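Local coordinates for protein internalin C2 (Listeria monocytogenes serotype 4b str. F2365, PDB 4FHO) that probably takes part in adhesion to or invasion of host cells, as a leucine-rich-repeat internalin with a helical N-terminal cap domain, at residues T13-I18 with T32-V37; I164-V169 with A186-I191. One frame throughout, in Å; residues are numbered along the deposited sequence.

Contact 1: T13-I18 with T32-V37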
ATOM      1  N   THR A  13      10.676 -17.355 -23.550  1.00 83.53           N
ATOM      2  CA  THR A  13      11.531 -17.779 -22.438  1.00 86.84           C
ATOM      3  C   THR A  13      10.677 -18.597 -21.458  1.00 81.76           C
ATOM      4  O   THR A  13       9.490 -18.303 -21.328  1.00 70.20           O
ATOM      5  CB  THR A  13      12.104 -16.540 -21.714  1.00 86.83           C
ATOM      6  OG1 THR A  13      12.786 -15.718 -22.667  1.00 86.52           O
ATOM      7  CG2 THR A  13      13.079 -16.930 -20.605  1.00 81.41           C
ATOM      8  N   PRO A  14      11.260 -19.630 -20.797  1.00 80.47           N
ATOM      9  CA  PRO A  14      10.498 -20.355 -19.780  1.00 79.69           C
ATOM     10  C   PRO A  14      10.066 -19.459 -18.615  1.00 76.78           C
ATOM     11  O   PRO A  14      10.800 -18.529 -18.248  1.00 76.19           O
ATOM     12  CB  PRO A  14      11.480 -21.426 -19.304  1.00 86.98           C
ATOM     13  CG  PRO A  14      12.340 -21.687 -20.486  1.00 94.09           C
ATOM     14  CD  PRO A  14      12.516 -20.340 -21.127  1.00 92.14           C
ATOM     15  N   ILE A  15       8.894 -19.741 -18.046  1.00 74.28           N
ATOM     16  CA  ILE A  15       8.348 -18.934 -16.938  1.00 67.01           C
ATOM     17  C   ILE A  15       9.287 -18.916 -15.719  1.00 69.47           C
ATOM     18  O   ILE A  15       9.441 -17.861 -15.077  1.00 66.04           O
ATOM     19  CB  ILE A  15       6.901 -19.375 -16.541  1.00 69.76           C
ATOM     20  CG1 ILE A  15       5.909 -19.132 -17.692  1.00 73.85           C
ATOM     21  CG2 ILE A  15       6.395 -18.625 -15.320  1.00 62.12           C
ATOM     22  CD1 ILE A  15       4.633 -19.940 -17.566  1.00 75.89           C
ATOM     23  N   ASN A  16       9.940 -20.046 -15.423  1.00 66.19           N
ATOM     24  CA  ASN A  16      10.873 -20.119 -14.263  1.00 66.72           C
ATOM     25  C   ASN A  16      12.283 -19.535 -14.481  1.00 70.61           C
ATOM     26  O   ASN A  16      13.100 -19.574 -13.562  1.00 75.74           O
ATOM     27  CB  ASN A  16      10.933 -21.545 -13.671  1.00 72.97           C
ATOM     28  CG  ASN A  16      11.606 -22.572 -14.586  1.00 74.24           C
ATOM     29  OD1 ASN A  16      11.891 -22.324 -15.753  1.00 69.16           O
ATOM     30  ND2 ASN A  16      11.848 -23.748 -14.036  1.00 83.56           N
ATOM     31  N   VAL A  17      12.565 -19.045 -15.693  1.00 73.39           N
ATOM     32  CA  VAL A  17      13.777 -18.251 -15.999  1.00 73.95           C
ATOM     33  C   VAL A  17      13.476 -16.785 -15.718  1.00 73.71           C
ATOM     34  O   VAL A  17      14.225 -16.130 -14.990  1.00 76.59           O
ATOM     35  CB  VAL A  17      14.218 -18.384 -17.477  1.00 76.94           C
ATOM     36  CG1 VAL A  17      15.322 -17.382 -17.834  1.00 80.99           C
ATOM     37  CG2 VAL A  17      14.681 -19.805 -17.783  1.00 82.32           C
ATOM     38  N   ILE A  18      12.390 -16.290 -16.326  1.00 72.19           N
ATOM     39  CA  ILE A  18      11.901 -14.902 -16.154  1.00 70.08           C
ATOM     40  C   ILE A  18      11.566 -14.615 -14.681  1.00 70.38           C
ATOM     41  O   ILE A  18      11.960 -13.587 -14.156  1.00 68.37           O
ATOM     42  CB  ILE A  18      10.618 -14.623 -16.989  1.00 70.51           C
ATOM     43  CG1 ILE A  18      10.835 -14.807 -18.493  1.00 74.04           C
ATOM     44  CG2 ILE A  18      10.113 -13.196 -16.774  1.00 70.71           C
ATOM     45  CD1 ILE A  18       9.519 -14.943 -19.232  1.00 72.90           C
ATOM     46  N   THR A  32      -1.253 -17.047 -16.935  1.00 68.53           N
ATOM     47  CA  THR A  32      -1.072 -17.237 -18.393  1.00 71.65           C
ATOM     48  C   THR A  32      -1.728 -18.513 -18.964  1.00 74.31           C
ATOM     49  O   THR A  32      -1.622 -18.776 -20.172  1.00 73.38           O
ATOM     50  CB  THR A  32       0.434 -17.238 -18.769  1.00 80.46           C
ATOM     51  OG1 THR A  32       1.111 -18.292 -18.072  1.00 76.22           O
ATOM     52  CG2 THR A  32       1.083 -15.906 -18.415  1.00 80.59           C
ATOM     53  N   GLY A  33      -2.400 -19.294 -18.112  1.00 75.19           N
ATOM     54  CA  GLY A  33      -3.049 -20.538 -18.515  1.00 76.17           C
ATOM     55  C   GLY A  33      -2.135 -21.691 -18.912  1.00 78.22           C
ATOM     56  O   GLY A  33      -2.606 -22.647 -19.511  1.00 78.90           O
ATOM     57  N   LYS A  34      -0.850 -21.635 -18.551  1.00 77.81           N
ATOM     58  CA  LYS A  34       0.110 -22.680 -18.941  1.00 79.97           C
ATOM     59  C   LYS A  34       0.045 -23.901 -18.020  1.00 78.72           C
ATOM     60  O   LYS A  34      -0.480 -23.828 -16.902  1.00 79.09           O
ATOM     61  CB  LYS A  34       1.538 -22.115 -18.991  1.00 83.01           C
ATOM     62  CG  LYS A  34       1.732 -20.984 -20.000  1.00 81.01           C
ATOM     63  CD  LYS A  34       1.656 -21.457 -21.452  1.00 87.19           C
ATOM     64  CE  LYS A  34       1.736 -20.300 -22.430  1.00 81.27           C
ATOM     65  NZ  LYS A  34       1.774 -20.760 -23.852  1.00 83.00           N
ATOM     66  N   SER A  35       0.580 -25.023 -18.514  1.00 79.07           N
ATOM     67  CA  SER A  35       0.568 -26.309 -17.785  1.00 87.10           C
ATOM     68  C   SER A  35       1.661 -26.419 -16.718  1.00 82.41           C
ATOM     69  O   SER A  35       1.396 -26.928 -15.631  1.00 82.10           O
ATOM     70  CB  SER A  35       0.705 -27.481 -18.759  1.00 81.97           C
ATOM     71  OG  SER A  35      -0.369 -27.477 -19.672  1.00 92.67           O
ATOM     72  N   ASN A  36       2.869 -25.944 -17.048  1.00 88.47           N
ATOM     73  CA  ASN A  36       4.078 -26.097 -16.221  1.00 85.76           C
ATOM     74  C   ASN A  36       4.888 -24.789 -16.163  1.00 79.44           C
ATOM     75  O   ASN A  36       4.886 -24.023 -17.128  1.00 80.69           O
ATOM     76  CB  ASN A  36       4.946 -27.227 -16.809  1.00 89.66           C
ATOM     77  CG  ASN A  36       5.900 -27.845 -15.788  1.00100.83           C
ATOM     78  OD1 ASN A  36       6.755 -27.164 -15.212  1.00103.35           O
ATOM     79  ND2 ASN A  36       5.765 -29.148 -15.574  1.00103.96           N
ATOM     80  N   VAL A  37       5.585 -24.557 -15.045  1.00 75.79           N
ATOM     81  CA  VAL A  37       6.511 -23.403 -14.900  1.00 73.53           C
ATOM     82  C   VAL A  37       7.725 -23.460 -15.849  1.00 79.10           C
ATOM     83  O   VAL A  37       8.343 -22.430 -16.114  1.00 78.34           O
ATOM     84  CB  VAL A  37       7.045 -23.228 -13.459  1.00 69.39           C
ATOM     85  CG1 VAL A  37       5.916 -22.920 -12.484  1.00 70.05           C
ATOM     86  CG2 VAL A  37       7.846 -24.452 -13.024  1.00 73.86           C
TER
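I15 and N16, the first residues of helix 15-18, meet the loop 32-37 at two places, one apolar and one polar. The side chain of I15 points toward the loop, and its atoms can be followed outward in turn. CB sits 3.4 Å from V37 O, beside the backbone of the loop's far end. CG1 stands anti to the carbonyl carbon of I15 (chi1 -64°), and the nearly extended second torsion carries the chain on, away from its own helix. The tip, CD1, then lies in the curve of the loop: it is 3.9 Å from T32 OG1 and equally 3.9 Å from K34 CG, and N36 O is 4.1 Å off. The contact with T32 OG1 is van der Waals only; the hydroxyl's polar partner is V28 O of helix 22-31. K34 offers only the base of its side chain, CB and CG, while its amine leads away.

The polar part is one backbone bond, N16 N to V37 O at 3.0 Å. Its N-H...O angle of 136° shows that it is bent, and the donor is tilted 22° from the carbonyl plane. I15 N is also near that oxygen, but its angle is too poor for a bond. Next to this bond, N16 ND2 approaches V37 CG2 at 4.2 Å, the two side chains crossing at about a right angle. P14 holds the N-cap position of helix 15-18. The start of that helix packs on the loop that leaves helix 22-31 through the Schellman turn at G33, within the EF-hand-related N-terminal cap domain of internalins.

Contact 2: I164-V169 with A186-I191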
ATOM      1  N   ILE A 164      -3.512   4.044  10.315  1.00 54.17           N
ATOM      2  CA  ILE A 164      -2.186   4.303  10.898  1.00 58.85           C
ATOM      3  C   ILE A 164      -2.039   3.755  12.326  1.00 53.63           C
ATOM      4  O   ILE A 164      -1.151   4.181  13.065  1.00 55.62           O
ATOM      5  CB  ILE A 164      -1.848   5.816  10.867  1.00 62.74           C
ATOM      6  CG1 ILE A 164      -2.919   6.647  11.585  1.00 65.37           C
ATOM      7  CG2 ILE A 164      -1.656   6.291   9.428  1.00 63.94           C
ATOM      8  CD1 ILE A 164      -2.473   8.061  11.904  1.00 63.98           C
ATOM      9  N   GLY A 165      -2.855   2.764  12.689  1.00 57.26           N
ATOM     10  CA  GLY A 165      -2.820   2.165  14.024  1.00 56.84           C
ATOM     11  C   GLY A 165      -1.525   1.448  14.347  1.00 56.48           C
ATOM     12  O   GLY A 165      -0.830   1.026  13.445  1.00 56.38           O
ATOM     13  N   ASN A 166      -1.168   1.382  15.628  1.00 54.95           N
ATOM     14  CA  ASN A 166       0.086   0.758  16.090  1.00 53.99           C
ATOM     15  C   ASN A 166       1.324   1.363  15.412  1.00 54.82           C
ATOM     16  O   ASN A 166       2.061   0.678  14.707  1.00 53.28           O
ATOM     17  CB  ASN A 166       0.032  -0.771  15.922  1.00 53.92           C
ATOM     18  CG  ASN A 166      -1.099  -1.400  16.707  1.00 60.86           C
ATOM     19  OD1 ASN A 166      -0.963  -1.655  17.895  1.00 57.60           O
ATOM     20  ND2 ASN A 166      -2.214  -1.644  16.049  1.00 57.62           N
ATOM     21  N   ASN A 167       1.461   2.677  15.544  1.00 52.19           N
ATOM     22  CA  ASN A 167       2.652   3.404  15.117  1.00 53.63           C
ATOM     23  C   ASN A 167       3.091   4.296  16.296  1.00 58.10           C
ATOM     24  O   ASN A 167       2.712   4.012  17.431  1.00 61.60           O
ATOM     25  CB  ASN A 167       2.337   4.139  13.797  1.00 54.30           C
ATOM     26  CG  ASN A 167       2.461   3.247  12.587  1.00 51.60           C
ATOM     27  OD1 ASN A 167       3.555   2.865  12.232  1.00 52.72           O
ATOM     28  ND2 ASN A 167       1.340   2.898  11.953  1.00 49.17           N
ATOM     29  N   GLN A 168       3.864   5.356  16.042  1.00 59.96           N
ATOM     30  CA  GLN A 168       4.312   6.292  17.068  1.00 59.65           C
ATOM     31  C   GLN A 168       3.942   7.732  16.663  1.00 64.28           C
ATOM     32  O   GLN A 168       4.678   8.661  16.953  1.00 66.43           O
ATOM     33  CB  GLN A 168       5.824   6.143  17.260  1.00 69.22           C
ATOM     34  CG  GLN A 168       6.306   4.749  17.661  1.00 87.33           C
ATOM     35  CD  GLN A 168       7.039   4.723  18.990  1.00108.61           C
ATOM     36  OE1 GLN A 168       6.417   4.771  20.055  1.00118.75           O
ATOM     37  NE2 GLN A 168       8.373   4.653  18.933  1.00 92.92           N
ATOM     38  N   VAL A 169       2.790   7.897  16.005  1.00 61.12           N
ATOM     39  CA  VAL A 169       2.352   9.178  15.466  1.00 67.16           C
ATOM     40  C   VAL A 169       1.932  10.075  16.631  1.00 68.09           C
ATOM     41  O   VAL A 169       1.186   9.629  17.495  1.00 68.93           O
ATOM     42  CB  VAL A 169       1.164   9.004  14.487  1.00 67.14           C
ATOM     43  CG1 VAL A 169       0.565  10.341  14.079  1.00 73.58           C
ATOM     44  CG2 VAL A 169       1.597   8.242  13.250  1.00 61.53           C
ATOM     45  N   ALA A 186      -6.574   5.022  13.951  1.00 60.82           N
ATOM     46  CA  ALA A 186      -5.326   5.458  14.578  1.00 60.44           C
ATOM     47  C   ALA A 186      -5.163   4.960  16.015  1.00 56.94           C
ATOM     48  O   ALA A 186      -4.514   5.631  16.822  1.00 63.25           O
ATOM     49  CB  ALA A 186      -5.218   6.976  14.508  1.00 57.54           C
ATOM     50  N   ASP A 187      -5.677   3.750  16.302  1.00 58.86           N
ATOM     51  CA  ASP A 187      -5.525   3.139  17.644  1.00 58.32           C
ATOM     52  C   ASP A 187      -4.035   2.900  17.951  1.00 64.77           C
ATOM     53  O   ASP A 187      -3.310   2.452  17.079  1.00 61.06           O
ATOM     54  CB  ASP A 187      -6.259   1.787  17.760  1.00 65.28           C
ATOM     55  CG  ASP A 187      -7.787   1.915  17.769  1.00 67.59           C
ATOM     56  OD1 ASP A 187      -8.316   3.029  17.925  1.00 71.62           O
ATOM     57  OD2 ASP A 187      -8.479   0.872  17.647  1.00 62.08           O
ATOM     58  N   ASP A 188      -3.609   3.205  19.180  1.00 58.79           N
ATOM     59  CA  ASP A 188      -2.266   2.871  19.688  1.00 62.02           C
ATOM     60  C   ASP A 188      -1.191   3.697  18.956  1.00 60.19           C
ATOM     61  O   ASP A 188      -0.440   3.208  18.127  1.00 62.71           O
ATOM     62  CB  ASP A 188      -2.020   1.337  19.690  1.00 58.34           C
ATOM     63  CG  ASP A 188      -0.775   0.916  20.496  1.00 74.13           C
ATOM     64  OD1 ASP A 188      -0.001   1.760  21.000  1.00 68.85           O
ATOM     65  OD2 ASP A 188      -0.543  -0.302  20.592  1.00100.08           O
ATOM     66  N   ASN A 189      -1.185   4.979  19.292  1.00 59.21           N
ATOM     67  CA  ASN A 189      -0.253   5.974  18.791  1.00 61.44           C
ATOM     68  C   ASN A 189       0.082   6.929  19.965  1.00 61.06           C
ATOM     69  O   ASN A 189      -0.135   6.558  21.125  1.00 67.40           O
ATOM     70  CB  ASN A 189      -0.879   6.659  17.567  1.00 62.16           C
ATOM     71  CG  ASN A 189      -0.604   5.921  16.282  1.00 59.97           C
ATOM     72  OD1 ASN A 189       0.551   5.801  15.856  1.00 58.78           O
ATOM     73  ND2 ASN A 189      -1.657   5.445  15.641  1.00 56.10           N
ATOM     74  N   LYS A 190       0.628   8.103  19.685  1.00 68.53           N
ATOM     75  CA  LYS A 190       0.939   9.099  20.710  1.00 71.33           C
ATOM     76  C   LYS A 190       0.169  10.391  20.433  1.00 78.73           C
ATOM     77  O   LYS A 190       0.702  11.479  20.589  1.00 75.22           O
ATOM     78  CB  LYS A 190       2.459   9.333  20.753  1.00 78.43           C
ATOM     79  CG  LYS A 190       3.284   8.093  21.080  1.00 82.88           C
ATOM     80  CD  LYS A 190       3.308   7.806  22.581  1.00 98.85           C
ATOM     81  CE  LYS A 190       3.747   6.380  22.886  1.00103.68           C
ATOM     82  NZ  LYS A 190       5.030   6.007  22.224  1.00106.05           N
ATOM     83  N   ILE A 191      -1.111  10.262  20.070  1.00 74.11           N
ATOM     84  CA  ILE A 191      -1.938  11.412  19.696  1.00 75.49           C
ATOM     85  C   ILE A 191      -2.516  12.031  20.983  1.00 76.93           C
ATOM     86  O   ILE A 191      -3.053  11.312  21.835  1.00 78.84           O
ATOM     87  CB  ILE A 191      -3.054  10.999  18.690  1.00 75.87           C
ATOM     88  CG1 ILE A 191      -2.426  10.472  17.379  1.00 71.34           C
ATOM     89  CG2 ILE A 191      -3.999  12.159  18.391  1.00 73.70           C
ATOM     90  CD1 ILE A 191      -3.375   9.686  16.483  1.00 69.80           C
TER
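N189 reaches across from one leucine-rich repeat to the preceding one, making this an asparagine-ladder contact between the equivalent loops 164-169 and 186-191, each just after a strand of the parallel sheet. The side-chain amide of N189 serves both segments. ND2 donates to I164 O at 2.9 Å, with a nearly straight N-H...O angle of 173°, and also to A186 O within its own loop. With CG beside the backbone N and anti to the carbonyl carbon (chi1 -87°), the amide reaches into the bend of the other loop, where OD1 accepts from V169 N at 3.1 Å. I164 O is gripped twice, since N167 ND2 and N189 ND2 reach it from opposite faces of its carbonyl plane.

Backbone bonds continue the pairing, N166 N to D187 O and, at 2.7 Å, K190 N to V169 O. N167 N divides itself between D188 O, through a longer and bent bond, and, weakly, N189 OD1. Toward the interior, I164 CG1 rests on A186 CB at 3.7 Å. At the exposed side, Q168 and K190 run side by side and join through a weak bond from NZ to OE1.

The ladder extends both ways, for N167 also bonds to L142 O and I147 N of the preceding repeat, while N211 bonds to A186 O and I191 N from the next. The contact therefore continues the parallel neighbours 161-163 and 183-185 beyond the ends of the strands.

Contact 1 and contact 2 share no element and lie on opposite sides of the chain's centre, their own centres about 43 Å apart. Contact 1 is a surface contact in the N-terminal cap, where 231 Å² is buried between a short helix and a loop; I15 and V37 account for most of that surface, with one bent backbone bond. Contact 2 is partly buried within the repeat stack and covers 488 Å², with seven of its twelve touching residues buried. There, side-chain amides satisfy backbone groups at three successive steps, N167, N189 and N211, whereas contact 1 has a single backbone bond, and its other contacts are van der Waals.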